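Local coordinates for protein phosphoserine aminotransferase SerC (Cytophaga hutchinsonii ATCC 33406, PDB 3FFR) that probably catalyses the reversible, pyridoxal-phosphate-dependent transamination that converts 3-phosphohydroxypyruvate into phosphoserine on the route to serine, at residues A[43-48]-A[238-243]; A[82-87]-A[130-135]; A[304-309]-A[334-339]. All coordinates share one frame; numbering follows the deposited sequence. Where two conformers were deposited one is given.

Interaction 1: residues A[43-48]-A[238-243]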
ATOM      1  N   GLU A  43       8.131  10.543 -14.476  1.00 28.49           N
ATOM      2  CA  GLU A  43       9.497  10.109 -14.811  1.00 27.37           C
ATOM      3  C   GLU A  43       9.979   8.979 -13.880  1.00 28.71           C
ATOM      4  O   GLU A  43      10.620   8.008 -14.305  1.00 29.15           O
ATOM      5  CB  GLU A  43      10.467  11.300 -14.720  1.00 29.46           C
ATOM      6  CG  GLU A  43      10.276  12.321 -15.813  1.00 40.15           C
ATOM      7  CD  GLU A  43      11.144  13.592 -15.626  1.00 53.19           C
ATOM      8  OE1 GLU A  43      12.050  13.591 -14.751  1.00 58.83           O
ATOM      9  OE2 GLU A  43      10.890  14.586 -16.348  1.00 54.31           O
ATOM     10  N   VAL A  44       9.641   9.122 -12.603  1.00 29.31           N
ATOM     11  CA  VAL A  44      10.009   8.130 -11.576  1.00 30.23           C
ATOM     12  C   VAL A  44       9.306   6.806 -11.885  1.00 28.28           C
ATOM     13  O   VAL A  44       9.910   5.720 -11.923  1.00 27.24           O
ATOM     14  CB  VAL A  44       9.649   8.652 -10.153  1.00 27.10           C
ATOM     15  CG1 VAL A  44       9.725   7.578  -9.030  1.00 28.52           C
ATOM     16  CG2 VAL A  44      10.552   9.890  -9.799  1.00 29.49           C
ATOM     17  N   TYR A  45       8.025   6.945 -12.163  1.00 27.71           N
ATOM     18  CA  TYR A  45       7.184   5.786 -12.500  1.00 27.07           C
ATOM     19  C   TYR A  45       7.801   5.076 -13.696  1.00 29.19           C
ATOM     20  O   TYR A  45       8.052   3.867 -13.667  1.00 27.94           O
ATOM     21  CB  TYR A  45       5.744   6.226 -12.796  1.00 25.87           C
ATOM     22  CG  TYR A  45       4.832   5.117 -13.220  1.00 25.93           C
ATOM     23  CD1 TYR A  45       4.977   4.498 -14.478  1.00 26.27           C
ATOM     24  CD2 TYR A  45       3.825   4.674 -12.385  1.00 30.02           C
ATOM     25  CE1 TYR A  45       4.138   3.455 -14.861  1.00 24.58           C
ATOM     26  CE2 TYR A  45       2.960   3.648 -12.760  1.00 28.87           C
ATOM     27  CZ  TYR A  45       3.125   3.031 -13.982  1.00 30.21           C
ATOM     28  OH  TYR A  45       2.284   1.986 -14.304  1.00 27.32           O
ATOM     29  N   LYS A  46       8.094   5.829 -14.743  1.00 29.22           N
ATOM     30  CA  LYS A  46       8.544   5.234 -16.006  1.00 29.08           C
ATOM     31  C   LYS A  46       9.867   4.552 -15.858  1.00 27.95           C
ATOM     32  O   LYS A  46      10.121   3.512 -16.469  1.00 29.08           O
ATOM     33  CB  LYS A  46       8.610   6.291 -17.114  1.00 27.32           C
ATOM     34  CG  LYS A  46       8.778   5.721 -18.487  1.00 33.09           C
ATOM     35  CD  LYS A  46       8.648   6.833 -19.511  1.00 36.54           C
ATOM     36  CE  LYS A  46       8.579   6.272 -20.934  1.00 47.18           C
ATOM     37  NZ  LYS A  46       9.798   5.536 -21.337  1.00 41.33           N
ATOM     38  N   THR A  47      10.701   5.100 -14.998  1.00 28.00           N
ATOM     39  CA  THR A  47      12.018   4.482 -14.751  1.00 27.91           C
ATOM     40  C   THR A  47      11.849   3.074 -14.183  1.00 28.23           C
ATOM     41  O   THR A  47      12.468   2.115 -14.641  1.00 28.66           O
ATOM     42  CB  THR A  47      12.846   5.335 -13.782  1.00 31.85           C
ATOM     43  OG1 THR A  47      13.138   6.600 -14.403  1.00 30.17           O
ATOM     44  CG2 THR A  47      14.133   4.645 -13.389  1.00 28.31           C
ATOM     45  N   ALA A  48      10.988   2.966 -13.174  1.00 27.04           N
ATOM     46  CA  ALA A  48      10.723   1.657 -12.523  1.00 26.05           C
ATOM     47  C   ALA A  48      10.075   0.703 -13.505  1.00 26.58           C
ATOM     48  O   ALA A  48      10.510  -0.442 -13.665  1.00 26.91           O
ATOM     49  CB  ALA A  48       9.843   1.821 -11.271  1.00 25.69           C
ATOM     50  N   ASN A 238       1.819   6.908 -17.108  1.00 28.80           N
ATOM     51  CA  ASN A 238       2.846   6.777 -16.054  1.00 26.96           C
ATOM     52  C   ASN A 238       2.360   7.210 -14.688  1.00 28.74           C
ATOM     53  O   ASN A 238       3.066   7.858 -13.919  1.00 27.44           O
ATOM     54  CB  ASN A 238       4.121   7.544 -16.454  1.00 26.85           C
ATOM     55  CG  ASN A 238       4.739   7.004 -17.720  1.00 28.97           C
ATOM     56  OD1 ASN A 238       4.843   7.709 -18.731  1.00 39.39           O
ATOM     57  ND2 ASN A 238       5.147   5.770 -17.682  1.00 27.94           N
ATOM     58  N   GLN A 239       1.133   6.779 -14.392  1.00 26.69           N
ATOM     59  CA  GLN A 239       0.472   7.065 -13.117  1.00 26.14           C
ATOM     60  C   GLN A 239      -0.279   5.842 -12.573  1.00 27.52           C
ATOM     61  O   GLN A 239      -0.389   4.812 -13.228  1.00 26.78           O
ATOM     62  CB  GLN A 239      -0.515   8.230 -13.299  1.00 27.60           C
ATOM     63  CG  GLN A 239       0.116   9.534 -13.728  1.00 25.46           C
ATOM     64  CD  GLN A 239      -0.883  10.680 -13.831  1.00 30.83           C
ATOM     65  OE1 GLN A 239      -1.963  10.613 -13.278  1.00 32.57           O
ATOM     66  NE2 GLN A 239      -0.515  11.724 -14.531  1.00 36.25           N
ATOM     67  N   THR A 240      -0.828   6.058 -11.387  1.00 28.71           N
ATOM     68  CA  THR A 240      -1.687   5.087 -10.666  1.00 27.40           C
ATOM     69  C   THR A 240      -3.021   5.730 -10.372  1.00 28.44           C
ATOM     70  O   THR A 240      -3.132   6.945 -10.335  1.00 28.05           O
ATOM     71  CB  THR A 240      -1.032   4.624  -9.361  1.00 27.25           C
ATOM     72  OG1 THR A 240      -0.720   5.757  -8.549  1.00 28.54           O
ATOM     73  CG2 THR A 240       0.300   3.837  -9.661  1.00 25.66           C
ATOM     74  N   PRO A 241      -4.069   4.917 -10.142  1.00 28.79           N
ATOM     75  CA  PRO A 241      -5.381   5.530  -9.854  1.00 27.19           C
ATOM     76  C   PRO A 241      -5.432   6.350  -8.579  1.00 28.80           C
ATOM     77  O   PRO A 241      -5.980   7.465  -8.553  1.00 28.70           O
ATOM     78  CB  PRO A 241      -6.301   4.322  -9.733  1.00 28.14           C
ATOM     79  CG  PRO A 241      -5.655   3.276 -10.644  1.00 28.56           C
ATOM     80  CD  PRO A 241      -4.156   3.463 -10.385  1.00 27.72           C
ATOM     81  N   GLU A 242      -4.866   5.774  -7.545  1.00 27.11           N
ATOM     82  CA  GLU A 242      -4.786   6.386  -6.217  1.00 26.55           C
ATOM     83  C   GLU A 242      -3.381   6.948  -5.951  1.00 27.08           C
ATOM     84  O   GLU A 242      -2.480   6.744  -6.760  1.00 27.73           O
ATOM     85  CB  GLU A 242      -5.144   5.356  -5.144  1.00 27.62           C
ATOM     86  CG  GLU A 242      -3.996   4.428  -4.711  1.00 28.33           C
ATOM     87  CD  GLU A 242      -3.592   3.302  -5.698  1.00 33.67           C
ATOM     88  OE1 GLU A 242      -3.980   3.290  -6.883  1.00 28.50           O
ATOM     89  OE2 GLU A 242      -2.858   2.395  -5.269  1.00 32.56           O
ATOM     90  N   THR A 243      -3.183   7.653  -4.826  1.00 26.28           N
ATOM     91  CA  THR A 243      -1.836   8.143  -4.506  1.00 27.28           C
ATOM     92  C   THR A 243      -1.013   6.912  -4.089  1.00 28.95           C
ATOM     93  O   THR A 243      -1.352   6.245  -3.111  1.00 28.86           O
ATOM     94  CB  THR A 243      -1.816   9.206  -3.410  1.00 27.36           C
ATOM     95  OG1 THR A 243      -2.868  10.167  -3.671  1.00 26.96           O
ATOM     96  CG2 THR A 243      -0.417   9.895  -3.343  1.00 27.60           C
TER
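T240 faces two ways: its methyl CG2 lies at the edge of the Y45 ring, 4.1 Å from CE2, while its hydroxyl OG1 donates to E242 O over 2.7 Å, almost in line with that carbonyl. The bond spans P241. R37 holds the same loop from outside through Q239 OE1, T240 O and P241 O, and Q239 NE2 bonds to E42 OE2 on helix 39-55.

No hydrogen bond joins residues 43-48 to 238-243; shape does the work. With CG anti to its nitrogen (chi1 177°), Y45 extends its ring from the helix beneath the backbone of N238 and Q239. N238 CA stands over the face, 3.8 Å from the ring centroid and 23° off the normal, a CH-pi contact, and Q239 N follows farther along the same face toward the rim. N238 O ends 3.3 Å from Y45 CB. It is a buried carbonyl oxygen, covered by Y45 carbons, with no polar partner in the model.

N238 can lie this way because it is the C-prime residue of the Schellman motif that ends helix 228-235. Its positive phi turns the chain out of the helix, with Q239 N bonding to K234 O and N238 N to A235 O. Farther along, T243 OG1 hydrogen-bonds the PLP-bearing lysine side chain of the second subunit.

The N238 amide comes down across the helix surface, its plane inclined to the ring by 61°. ND2 sits 3.5 Å from Y45 CD1 and equally close to K46 CB, between ring and aliphatic chain. K46 then carries its amine away to a salt bridge with D50. F66 meets the Y45 ring edge-to-face.

Interaction 2: residues A[82-87]-A[130-135]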
ATOM      1  N   VAL A  82     -11.769 -14.102 -12.931  1.00 26.51           N
ATOM      2  CA  VAL A  82     -12.477 -15.352 -12.698  1.00 25.31           C
ATOM      3  C   VAL A  82     -13.959 -15.123 -12.494  1.00 27.47           C
ATOM      4  O   VAL A  82     -14.373 -14.462 -11.557  1.00 27.64           O
ATOM      5  CB  VAL A  82     -11.948 -16.134 -11.451  1.00 25.59           C
ATOM      6  CG1 VAL A  82     -12.691 -17.523 -11.342  1.00 26.41           C
ATOM      7  CG2 VAL A  82     -10.399 -16.322 -11.501  1.00 23.92           C
ATOM      8  N   GLU A  83     -14.746 -15.669 -13.398  1.00 27.72           N
ATOM      9  CA  GLU A  83     -16.194 -15.577 -13.267  1.00 28.99           C
ATOM     10  C   GLU A  83     -16.696 -16.645 -12.302  1.00 29.71           C
ATOM     11  O   GLU A  83     -17.475 -16.360 -11.377  1.00 30.19           O
ATOM     12  CB  GLU A  83     -16.902 -15.748 -14.622  1.00 29.38           C
ATOM     13  CG  GLU A  83     -18.408 -15.498 -14.506  1.00 35.01           C
ATOM     14  CD  GLU A  83     -19.122 -15.502 -15.857  1.00 44.08           C
ATOM     15  OE1 GLU A  83     -18.473 -15.771 -16.871  1.00 41.60           O
ATOM     16  OE2 GLU A  83     -20.330 -15.230 -15.896  1.00 49.52           O
ATOM     17  N   LYS A  84     -16.240 -17.867 -12.511  1.00 27.41           N
ATOM     18  CA  LYS A  84     -16.729 -19.018 -11.751  0.50 27.41           C
ATOM     19  C   LYS A  84     -15.673 -19.913 -11.107  1.00 29.36           C
ATOM     20  O   LYS A  84     -15.744 -20.221  -9.917  1.00 29.16           O
ATOM     21  CB  LYS A  84     -17.593 -19.879 -12.684  0.50 27.54           C
ATOM     22  CG  LYS A  84     -18.778 -19.127 -13.282  0.50 28.62           C
ATOM     23  CD  LYS A  84     -19.652 -19.974 -14.168  0.50 39.24           C
ATOM     24  CE  LYS A  84     -20.821 -19.156 -14.682  0.50 42.78           C
ATOM     25  NZ  LYS A  84     -21.546 -18.496 -13.538  0.50 44.22           N
ATOM     26  N   LYS A  85     -14.697 -20.334 -11.913  1.00 27.37           N
ATOM     27  CA  LYS A  85     -13.713 -21.326 -11.464  1.00 26.52           C
ATOM     28  C   LYS A  85     -12.263 -21.056 -11.762  1.00 27.45           C
ATOM     29  O   LYS A  85     -11.889 -20.606 -12.836  1.00 26.22           O
ATOM     30  CB  LYS A  85     -14.035 -22.685 -12.116  1.00 27.29           C
ATOM     31  CG  LYS A  85     -15.472 -23.221 -11.934  1.00 29.74           C
ATOM     32  CD  LYS A  85     -15.584 -24.684 -12.324  1.00 34.41           C
ATOM     33  CE  LYS A  85     -16.996 -25.185 -12.130  1.00 34.53           C
ATOM     34  NZ  LYS A  85     -17.104 -26.655 -12.384  1.00 33.31           N
ATOM     35  N   SER A  86     -11.457 -21.343 -10.752  1.00 26.36           N
ATOM     36  CA  SER A  86     -10.020 -21.284 -10.886  1.00 25.71           C
ATOM     37  C   SER A  86      -9.415 -22.646 -10.553  1.00 26.73           C
ATOM     38  O   SER A  86     -10.076 -23.538 -10.039  1.00 27.62           O
ATOM     39  CB  SER A  86      -9.452 -20.239  -9.941  1.00 27.37           C
ATOM     40  OG  SER A  86      -9.776 -20.569  -8.604  1.00 28.98           O
ATOM     41  N   PHE A  87      -8.135 -22.773 -10.855  1.00 26.64           N
ATOM     42  CA  PHE A  87      -7.351 -24.007 -10.565  1.00 25.71           C
ATOM     43  C   PHE A  87      -6.069 -23.571  -9.886  1.00 25.92           C
ATOM     44  O   PHE A  87      -5.387 -22.649 -10.370  1.00 26.32           O
ATOM     45  CB  PHE A  87      -7.061 -24.752 -11.874  1.00 26.22           C
ATOM     46  CG  PHE A  87      -6.125 -25.927 -11.737  1.00 25.19           C
ATOM     47  CD1 PHE A  87      -4.755 -25.749 -11.749  1.00 27.20           C
ATOM     48  CD2 PHE A  87      -6.625 -27.199 -11.628  1.00 28.94           C
ATOM     49  CE1 PHE A  87      -3.918 -26.817 -11.612  1.00 29.35           C
ATOM     50  CE2 PHE A  87      -5.771 -28.293 -11.509  1.00 32.73           C
ATOM     51  CZ  PHE A  87      -4.433 -28.099 -11.487  1.00 26.35           C
ATOM     52  N   ASP A 130     -12.928 -26.361 -17.730  1.00 26.87           N
ATOM     53  CA  ASP A 130     -13.723 -25.193 -17.268  1.00 27.80           C
ATOM     54  C   ASP A 130     -12.989 -24.313 -16.249  1.00 27.52           C
ATOM     55  O   ASP A 130     -13.532 -23.344 -15.751  1.00 27.77           O
ATOM     56  CB  ASP A 130     -15.121 -25.581 -16.770  1.00 30.47           C
ATOM     57  CG  ASP A 130     -15.104 -26.448 -15.545  1.00 32.80           C
ATOM     58  OD1 ASP A 130     -14.003 -26.847 -15.106  1.00 29.66           O
ATOM     59  OD2 ASP A 130     -16.218 -26.745 -15.040  1.00 34.17           O
ATOM     60  N   ALA A 131     -11.745 -24.671 -15.948  1.00 26.28           N
ATOM     61  CA  ALA A 131     -10.881 -23.796 -15.111  1.00 27.15           C
ATOM     62  C   ALA A 131     -10.523 -22.584 -15.981  1.00 27.79           C
ATOM     63  O   ALA A 131     -10.020 -22.739 -17.099  1.00 27.23           O
ATOM     64  CB  ALA A 131      -9.600 -24.510 -14.661  1.00 26.33           C
ATOM     65  N   GLU A 132     -10.759 -21.388 -15.461  1.00 27.92           N
ATOM     66  CA  GLU A 132     -10.527 -20.141 -16.213  1.00 26.00           C
ATOM     67  C   GLU A 132      -9.120 -19.636 -16.070  1.00 24.46           C
ATOM     68  O   GLU A 132      -8.608 -18.915 -16.935  1.00 25.61           O
ATOM     69  CB  GLU A 132     -11.508 -19.048 -15.767  1.00 26.44           C
ATOM     70  CG  GLU A 132     -12.936 -19.426 -15.992  1.00 26.61           C
ATOM     71  CD  GLU A 132     -13.915 -18.476 -15.308  1.00 29.05           C
ATOM     72  OE1 GLU A 132     -13.748 -17.256 -15.513  1.00 28.08           O
ATOM     73  OE2 GLU A 132     -14.863 -18.966 -14.625  1.00 28.42           O
ATOM     74  N   ILE A 133      -8.540 -19.957 -14.920  1.00 26.70           N
ATOM     75  CA  ILE A 133      -7.166 -19.551 -14.607  1.00 25.48           C
ATOM     76  C   ILE A 133      -6.460 -20.704 -13.917  1.00 28.03           C
ATOM     77  O   ILE A 133      -7.108 -21.579 -13.326  1.00 27.54           O
ATOM     78  CB  ILE A 133      -7.096 -18.249 -13.765  1.00 26.52           C
ATOM     79  CG1 ILE A 133      -7.458 -18.515 -12.298  1.00 24.61           C
ATOM     80  CG2 ILE A 133      -7.999 -17.111 -14.381  1.00 23.36           C
ATOM     81  CD1 ILE A 133      -7.134 -17.306 -11.330  1.00 29.16           C
ATOM     82  N   ILE A 134      -5.136 -20.711 -14.078  1.00 26.96           N
ATOM     83  CA  ILE A 134      -4.224 -21.674 -13.447  1.00 26.19           C
ATOM     84  C   ILE A 134      -3.282 -20.830 -12.592  1.00 26.26           C
ATOM     85  O   ILE A 134      -2.574 -19.971 -13.096  1.00 27.00           O
ATOM     86  CB  ILE A 134      -3.410 -22.493 -14.490  1.00 26.78           C
ATOM     87  CG1 ILE A 134      -4.332 -23.441 -15.264  1.00 27.52           C
ATOM     88  CG2 ILE A 134      -2.275 -23.298 -13.832  1.00 24.39           C
ATOM     89  CD1 ILE A 134      -3.742 -23.925 -16.591  1.00 25.23           C
ATOM     90  N   CYS A 135      -3.232 -21.152 -11.315  1.00 24.74           N
ATOM     91  CA  CYS A 135      -2.393 -20.424 -10.340  1.00 26.41           C
ATOM     92  C   CYS A 135      -1.279 -21.326  -9.830  1.00 26.57           C
ATOM     93  O   CYS A 135      -1.509 -22.319  -9.138  1.00 27.27           O
ATOM     94  CB  CYS A 135      -3.213 -19.924  -9.168  1.00 27.01           C
ATOM     95  SG  CYS A 135      -4.518 -18.751  -9.621  1.00 28.93           S
TER
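The carboxylate of E132 fills the hollow of the turn 83-85, where three backbone N-H groups converge on it. E83 N meets OE1 at 2.8 Å in a nearly straight bond (171°), while K84 N and K85 N share OE2, the first on its syn side and the second from above the carboxylate plane. K211 adds a salt bridge to OE1, so the carboxylate is held from several directions. E132 N returns a bond to K85 O.

I133 supplies the apolar bump. Its CD1 presses against V82 CG2 at 3.4 Å, a tight fit, and its CG1 lies 3.5 Å from S86 CB, so the branch wedges between those two residues. On the other face of the sheet A131 CB rests against F87 CB, and I134 runs alongside the F87 ring. At the exposed D130, the extended K85 chain crosses over and joins NZ to OD2 in a 2.8 Å salt bridge; Y110 OH bonds to both residues.

The bonds from F87 N to I133 O and from C135 N to F87 O begin the parallel pairing of strands 85-90 and 133-137, neighbours in the seven-stranded mixed sheet typical of fold type I PLP enzymes.

Interaction 3: residues A[304-309]-A[334-339]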
ATOM      1  N   VAL A 304      15.453 -24.071   2.715  1.00 26.10           N
ATOM      2  CA  VAL A 304      14.867 -24.644   3.912  1.00 25.90           C
ATOM      3  C   VAL A 304      15.583 -25.926   4.328  1.00 26.16           C
ATOM      4  O   VAL A 304      15.785 -26.870   3.539  1.00 26.18           O
ATOM      5  CB  VAL A 304      13.358 -24.854   3.710  1.00 28.54           C
ATOM      6  CG1 VAL A 304      12.703 -25.464   4.991  1.00 27.10           C
ATOM      7  CG2 VAL A 304      12.720 -23.483   3.340  1.00 28.78           C
ATOM      8  N   ALA A 305      16.053 -25.885   5.576  1.00 26.40           N
ATOM      9  CA  ALA A 305      16.772 -27.006   6.136  1.00 26.72           C
ATOM     10  C   ALA A 305      16.096 -27.506   7.395  1.00 28.20           C
ATOM     11  O   ALA A 305      15.698 -26.723   8.265  1.00 29.11           O
ATOM     12  CB  ALA A 305      18.228 -26.577   6.472  1.00 24.69           C
ATOM     13  N   ASN A 306      16.003 -28.828   7.487  1.00 26.64           N
ATOM     14  CA  ASN A 306      15.580 -29.460   8.730  1.00 26.99           C
ATOM     15  C   ASN A 306      16.755 -29.273   9.684  1.00 29.66           C
ATOM     16  O   ASN A 306      17.924 -29.314   9.274  1.00 29.79           O
ATOM     17  CB  ASN A 306      15.257 -30.932   8.532  1.00 27.54           C
ATOM     18  CG  ASN A 306      14.067 -31.144   7.672  1.00 28.16           C
ATOM     19  OD1 ASN A 306      13.263 -30.246   7.541  1.00 31.84           O
ATOM     20  ND2 ASN A 306      13.931 -32.343   7.078  1.00 33.44           N
ATOM     21  N   THR A 307      16.452 -29.095  10.958  1.00 28.68           N
ATOM     22  CA  THR A 307      17.495 -28.864  11.986  1.00 28.67           C
ATOM     23  C   THR A 307      17.249 -29.643  13.274  1.00 30.88           C
ATOM     24  O   THR A 307      16.129 -29.699  13.762  1.00 31.68           O
ATOM     25  CB  THR A 307      17.609 -27.351  12.376  1.00 27.69           C
ATOM     26  OG1 THR A 307      18.520 -27.191  13.477  1.00 28.52           O
ATOM     27  CG2 THR A 307      16.243 -26.724  12.812  1.00 27.70           C
ATOM     28  N   THR A 308      18.295 -30.256  13.802  1.00 29.95           N
ATOM     29  CA  THR A 308      18.179 -30.954  15.103  1.00 29.71           C
ATOM     30  C   THR A 308      18.276 -30.001  16.284  1.00 33.76           C
ATOM     31  O   THR A 308      18.073 -30.396  17.435  1.00 36.04           O
ATOM     32  CB  THR A 308      19.270 -32.042  15.279  1.00 29.24           C
ATOM     33  OG1 THR A 308      20.561 -31.419  15.279  1.00 31.82           O
ATOM     34  CG2 THR A 308      19.178 -33.051  14.168  1.00 30.96           C
HETATM   35  N   MSE A 309      18.647 -28.764  15.980  1.00 32.49           N
HETATM   36  CA  MSE A 309      18.784 -27.725  16.993  0.75 33.48           C
HETATM   37  C   MSE A 309      17.697 -26.655  16.796  1.00 35.18           C
HETATM   38  O   MSE A 309      17.321 -26.309  15.672  1.00 34.47           O
HETATM   39  CB  MSE A 309      20.142 -27.052  16.872  0.75 34.20           C
HETATM   40  CG  MSE A 309      21.333 -27.914  17.000  0.75 35.24           C
HETATM   41 SE   MSE A 309      21.789 -28.176  18.878  0.60 54.60          SE
HETATM   42  CE  MSE A 309      20.520 -29.604  19.286  0.75 34.91           C
ATOM     43  N   GLU A 334      10.104 -24.809  15.027  1.00 32.60           N
ATOM     44  CA  GLU A 334      11.145 -25.370  15.886  1.00 31.92           C
ATOM     45  C   GLU A 334      11.977 -26.471  15.236  1.00 33.06           C
ATOM     46  O   GLU A 334      12.974 -26.913  15.818  1.00 30.94           O
ATOM     47  CB  GLU A 334      10.548 -25.888  17.192  1.00 35.23           C
ATOM     48  CG  GLU A 334       9.960 -24.804  18.088  1.00 38.63           C
ATOM     49  CD  GLU A 334       9.491 -25.351  19.435  1.00 54.59           C
ATOM     50  OE1 GLU A 334       9.447 -26.592  19.609  1.00 60.55           O
ATOM     51  OE2 GLU A 334       9.172 -24.532  20.325  1.00 63.56           O
ATOM     52  N   THR A 335      11.603 -26.866  14.021  1.00 29.08           N
ATOM     53  CA  THR A 335      12.258 -27.990  13.352  1.00 28.94           C
ATOM     54  C   THR A 335      12.927 -27.717  12.013  1.00 28.60           C
ATOM     55  O   THR A 335      13.521 -28.630  11.415  1.00 29.15           O
ATOM     56  CB  THR A 335      11.268 -29.112  13.169  1.00 29.10           C
ATOM     57  OG1 THR A 335      10.150 -28.626  12.420  1.00 32.90           O
ATOM     58  CG2 THR A 335      10.797 -29.611  14.568  1.00 31.48           C
ATOM     59  N   GLN A 336      12.790 -26.485  11.536  1.00 27.53           N
ATOM     60  CA  GLN A 336      13.461 -26.078  10.307  1.00 26.10           C
ATOM     61  C   GLN A 336      13.992 -24.672  10.437  1.00 26.99           C
ATOM     62  O   GLN A 336      13.533 -23.913  11.262  1.00 29.66           O
ATOM     63  CB  GLN A 336      12.503 -26.099   9.089  1.00 27.53           C
ATOM     64  CG  GLN A 336      11.838 -27.412   8.760  1.00 26.93           C
ATOM     65  CD  GLN A 336      11.023 -27.357   7.469  1.00 26.77           C
ATOM     66  OE1 GLN A 336      10.186 -26.461   7.277  1.00 28.11           O
ATOM     67  NE2 GLN A 336      11.262 -28.325   6.581  1.00 29.24           N
ATOM     68  N   ILE A 337      14.997 -24.358   9.630  1.00 28.22           N
ATOM     69  CA  ILE A 337      15.410 -22.963   9.428  1.00 28.57           C
ATOM     70  C   ILE A 337      15.190 -22.628   7.948  1.00 29.46           C
ATOM     71  O   ILE A 337      15.064 -23.508   7.089  1.00 28.06           O
ATOM     72  CB  ILE A 337      16.850 -22.628   9.862  1.00 28.98           C
ATOM     73  CG1 ILE A 337      17.891 -23.424   9.049  1.00 28.94           C
ATOM     74  CG2 ILE A 337      17.012 -22.769  11.423  1.00 27.64           C
ATOM     75  CD1 ILE A 337      19.316 -22.946   9.232  1.00 28.17           C
ATOM     76  N   ARG A 338      15.117 -21.337   7.673  1.00 28.00           N
ATOM     77  CA  ARG A 338      14.925 -20.833   6.317  1.00 27.54           C
ATOM     78  C   ARG A 338      15.963 -19.738   6.107  1.00 28.87           C
ATOM     79  O   ARG A 338      15.975 -18.720   6.821  1.00 29.14           O
ATOM     80  CB  ARG A 338      13.508 -20.296   6.153  1.00 28.74           C
ATOM     81  CG  ARG A 338      12.406 -21.298   6.529  1.00 28.76           C
ATOM     82  CD  ARG A 338      11.050 -20.790   6.050  1.00 27.32           C
ATOM     83  NE  ARG A 338      10.565 -19.678   6.878  1.00 28.78           N
ATOM     84  CZ  ARG A 338       9.635 -18.827   6.512  1.00 29.01           C
ATOM     85  NH1 ARG A 338       9.124 -18.868   5.284  1.00 29.04           N
ATOM     86  NH2 ARG A 338       9.276 -17.863   7.335  1.00 33.08           N
ATOM     87  N   ILE A 339      16.864 -19.998   5.170  1.00 26.73           N
ATOM     88  CA  ILE A 339      17.954 -19.083   4.841  1.00 27.35           C
ATOM     89  C   ILE A 339      17.663 -18.372   3.526  1.00 28.33           C
ATOM     90  O   ILE A 339      17.662 -18.979   2.468  1.00 26.80           O
ATOM     91  CB  ILE A 339      19.309 -19.822   4.740  1.00 28.53           C
ATOM     92  CG1 ILE A 339      19.664 -20.543   6.035  1.00 28.69           C
ATOM     93  CG2 ILE A 339      20.419 -18.832   4.374  1.00 26.70           C
ATOM     94  CD1 ILE A 339      20.878 -21.507   5.932  1.00 30.17           C
TER
HETATM   95  O   HOH W   1      14.708 -28.898  16.367  1.00 43.66           O
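Matching first torsions, -66° in N306 and -58° in Q336, place each CG opposite its own carbonyl carbon, and the two side chains run alongside each other over one face of the sheet. Their amides end nearly coplanar, 28° apart. Q336 NE2 donates to N306 OD1 over 2.9 Å, straight at the hydrogen and almost within its own amide plane. Under the Q336 amide sits V304 CG1, 3.5 Å from Q336 CD, and V304 CG2 packs on R338 CG. An alanine at Q336 is likely to leave N306 OD1 without this donor, let the asparagine amide turn, and open a gap beside V304 CG1.

Backbone bonds tie A305 to I337 in both directions, I337 N reaching A305 O at 2.8 Å. On the face opposite N306 and Q336, A305 CB meets I337 CG1, with F288 and I314 also against I337. T307 N bonds to T335 O, and a water spans T307 O and E334 O. T307 OG1 donates to the O of selenomethionine M309 at 2.7 Å, in the carbonyl plane.

R338 turns its guanidinium away to T141 O and A327 O, and its side chain comes within about 6 Å of a bound serine (nearest atoms). These antiparallel strands, 302-307 and 336-340, are neighbours in a five-stranded mixed sheet, 336-340 at its centre, consistent with the smaller, C-terminal domain of fold type I aminotransferases.

From the N terminus, helix 39-55 opens interaction 1 first. Before that contact closes, the chain enters the seven-stranded sheet, where interaction 2 shuts a shorter loop of 42 residues holding helix 93-104 and strand 108-113; the smaller loop lies wholly within the larger. Interaction 1 then closes, with 189 residues between its segments, bringing the chain beyond helix 228-235 back to an early helix. Interaction 3 follows in series: strand 302-307, helix 311-318 and strand 323-327 lead to strand 336-340, which slots between the two strands. No loops cross. Interactions 1 and 3 lie on opposite sides of the chain's centre, their own centres about 41 Å apart, and none of the contacts touch.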